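Local coordinates for hypothetical protein Atu2684 (Agrobacterium tumefaciens, PDB 2AXO) that is of unknown function but belongs to the DUF1223 family of the thioredoxin clan and carries a disulfide between two closely spaced cysteines, at residues S202-Q207 and V226-K231. Residues are numbered along the deposited sequence; the frame is centred on the assembly and turned at random.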
loop_
_atom_site.group_PDB
_atom_site.type_symbol
_atom_site.label_atom_id
_atom_site.label_comp_id
_atom_site.label_asym_id
_atom_site.label_seq_id
_atom_site.Cartn_x
_atom_site.Cartn_y
_atom_site.Cartn_z
ATOM N N SER A 202 2.581 -19.448 -2.347
ATOM C CA SER A 202 1.913 -18.193 -2.669
ATOM C C SER A 202 0.477 -18.225 -2.147
ATOM O O SER A 202 -0.370 -18.971 -2.647
ATOM C CB SER A 202 1.909 -17.965 -4.186
ATOM O OG SER A 202 3.224 -17.813 -4.687
ATOM N N VAL A 203 0.217 -17.408 -1.130
ATOM C CA VAL A 203 -1.100 -17.336 -0.508
ATOM C C VAL A 203 -2.134 -16.643 -1.396
ATOM O O VAL A 203 -1.895 -15.546 -1.898
ATOM C CB VAL A 203 -1.001 -16.595 0.842
ATOM C CG1 VAL A 203 -2.374 -16.468 1.486
ATOM C CG2 VAL A 203 -0.048 -17.346 1.769
ATOM N N TYR A 204 -3.282 -17.289 -1.585
ATOM C CA TYR A 204 -4.338 -16.707 -2.407
ATOM C C TYR A 204 -5.622 -16.443 -1.633
ATOM O O TYR A 204 -6.572 -15.873 -2.172
ATOM C CB TYR A 204 -4.646 -17.596 -3.610
ATOM C CG TYR A 204 -5.161 -18.968 -3.262
ATOM C CD1 TYR A 204 -4.291 -20.049 -3.137
ATOM C CD2 TYR A 204 -6.524 -19.193 -3.084
ATOM C CE1 TYR A 204 -4.765 -21.325 -2.850
ATOM C CE2 TYR A 204 -7.010 -20.461 -2.793
ATOM C CZ TYR A 204 -6.127 -21.525 -2.681
ATOM O OH TYR A 204 -6.610 -22.784 -2.419
ATOM N N ASP A 205 -5.663 -16.876 -0.377
ATOM C CA ASP A 205 -6.829 -16.641 0.466
ATOM C C ASP A 205 -6.482 -16.882 1.924
ATOM O O ASP A 205 -5.759 -17.819 2.257
ATOM C CB ASP A 205 -8.008 -17.533 0.058
ATOM C CG ASP A 205 -9.288 -17.172 0.798
ATOM O OD1 ASP A 205 -9.571 -15.961 0.932
ATOM O OD2 ASP A 205 -10.016 -18.089 1.243
ATOM N N VAL A 206 -7.000 -16.014 2.787
ATOM C CA VAL A 206 -6.763 -16.101 4.224
ATOM C C VAL A 206 -8.112 -15.956 4.922
ATOM O O VAL A 206 -8.883 -15.057 4.593
ATOM C CB VAL A 206 -5.841 -14.951 4.712
ATOM C CG1 VAL A 206 -5.619 -15.063 6.212
ATOM C CG2 VAL A 206 -4.512 -14.984 3.963
ATOM N N GLN A 207 -8.405 -16.833 5.875
ATOM C CA GLN A 207 -9.672 -16.755 6.591
ATOM C C GLN A 207 -9.556 -17.237 8.026
ATOM O O GLN A 207 -8.744 -18.110 8.348
ATOM C CB GLN A 207 -10.753 -17.566 5.870
ATOM C CG GLN A 207 -10.422 -19.035 5.707
ATOM C CD GLN A 207 -11.489 -19.789 4.933
ATOM O OE1 GLN A 207 -11.967 -19.323 3.897
ATOM N NE2 GLN A 207 -11.850 -20.968 5.419
ATOM N N VAL A 226 -11.235 -28.815 1.904
ATOM C CA VAL A 226 -10.358 -29.880 1.446
ATOM C C VAL A 226 -9.912 -29.580 0.019
ATOM O O VAL A 226 -8.729 -29.679 -0.305
ATOM C CB VAL A 226 -11.080 -31.246 1.468
ATOM C CG1 VAL A 226 -10.192 -32.317 0.857
ATOM C CG2 VAL A 226 -11.454 -31.616 2.895
ATOM N N ALA A 227 -10.867 -29.206 -0.828
ATOM C CA ALA A 227 -10.571 -28.891 -2.219
ATOM C C ALA A 227 -9.549 -27.762 -2.332
ATOM O O ALA A 227 -8.660 -27.808 -3.179
ATOM C CB ALA A 227 -11.857 -28.509 -2.955
ATOM N N LYS A 228 -9.671 -26.750 -1.479
ATOM C CA LYS A 228 -8.734 -25.634 -1.523
ATOM C C LYS A 228 -7.336 -26.045 -1.079
ATOM O O LYS A 228 -6.352 -25.680 -1.714
ATOM C CB LYS A 228 -9.238 -24.469 -0.663
ATOM C CG LYS A 228 -10.574 -23.917 -1.126
ATOM C CD LYS A 228 -10.772 -22.473 -0.723
ATOM C CE LYS A 228 -10.802 -22.284 0.775
ATOM N NZ LYS A 228 -10.868 -20.826 1.086
ATOM N N VAL A 229 -7.239 -26.804 0.008
ATOM C CA VAL A 229 -5.926 -27.230 0.471
ATOM C C VAL A 229 -5.259 -28.083 -0.612
ATOM O O VAL A 229 -4.049 -28.001 -0.820
ATOM C CB VAL A 229 -6.019 -28.045 1.786
ATOM C CG1 VAL A 229 -4.628 -28.395 2.278
ATOM C CG2 VAL A 229 -6.773 -27.242 2.849
ATOM N N LYS A 230 -6.056 -28.889 -1.312
ATOM C CA LYS A 230 -5.541 -29.753 -2.368
ATOM C C LYS A 230 -4.919 -28.991 -3.536
ATOM O O LYS A 230 -4.182 -29.569 -4.331
ATOM C CB LYS A 230 -6.660 -30.668 -2.877
ATOM C CG LYS A 230 -6.998 -31.804 -1.935
ATOM C CD LYS A 230 -5.851 -32.797 -1.849
ATOM C CE LYS A 230 -6.162 -33.915 -0.867
ATOM N NZ LYS A 230 -5.050 -34.904 -0.798
ATOM N N LYS A 231 -5.223 -27.700 -3.648
ATOM C CA LYS A 231 -4.663 -26.880 -4.721
ATOM C C LYS A 231 -3.203 -26.555 -4.420
ATOM O O LYS A 231 -2.491 -26.000 -5.255
ATOM C CB LYS A 231 -5.448 -25.568 -4.874
ATOM C CG LYS A 231 -6.802 -25.712 -5.557
ATOM C CD LYS A 231 -7.573 -24.390 -5.561
ATOM C CE LYS A 231 -6.841 -23.295 -6.327
ATOM N NZ LYS A 231 -7.615 -22.020 -6.318
#
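Lys228 NZ makes a 2.9 Å salt bridge to Asp205 OD2 and, more loosely, a weak hydrogen bond of 3.4 Å to Gln207 OE1. This is a helix-to-strand contact on the surface of an antiparallel sheet: the short helix 223-229 packs over strand 196-212, which pairs with strand 172-186 and, through the backbone of Val203, also bonds Ser77 of strand 74-79. Asp205 and Gln207, two residues apart, both project toward the helix, while Val206 between them points away from it; its side chain touches Tyr78 of strand 74-79. The Lys228 chain bends at its third torsion (chi3 -63°) on its way to the two oxygens, and a cation-pi contact with Tyr178 of the adjoining strand gives its charge another partner.

Further back along the strand, Tyr204 reaches the backbone at Lys228. Its phenol OH comes 3.0 Å from Lys228 O, which lies at the ring edge, near its plane, and accepts the backbone N-H of Lys231. Lys231 passes its CD beside the hydroxyl, 3.7 Å from Tyr204 OH, and brings NZ over one ring face, 4.3 Å from the centroid of the Tyr204 ring and 27° off the ring normal, in a cation-pi contact closest to CE2 and CZ.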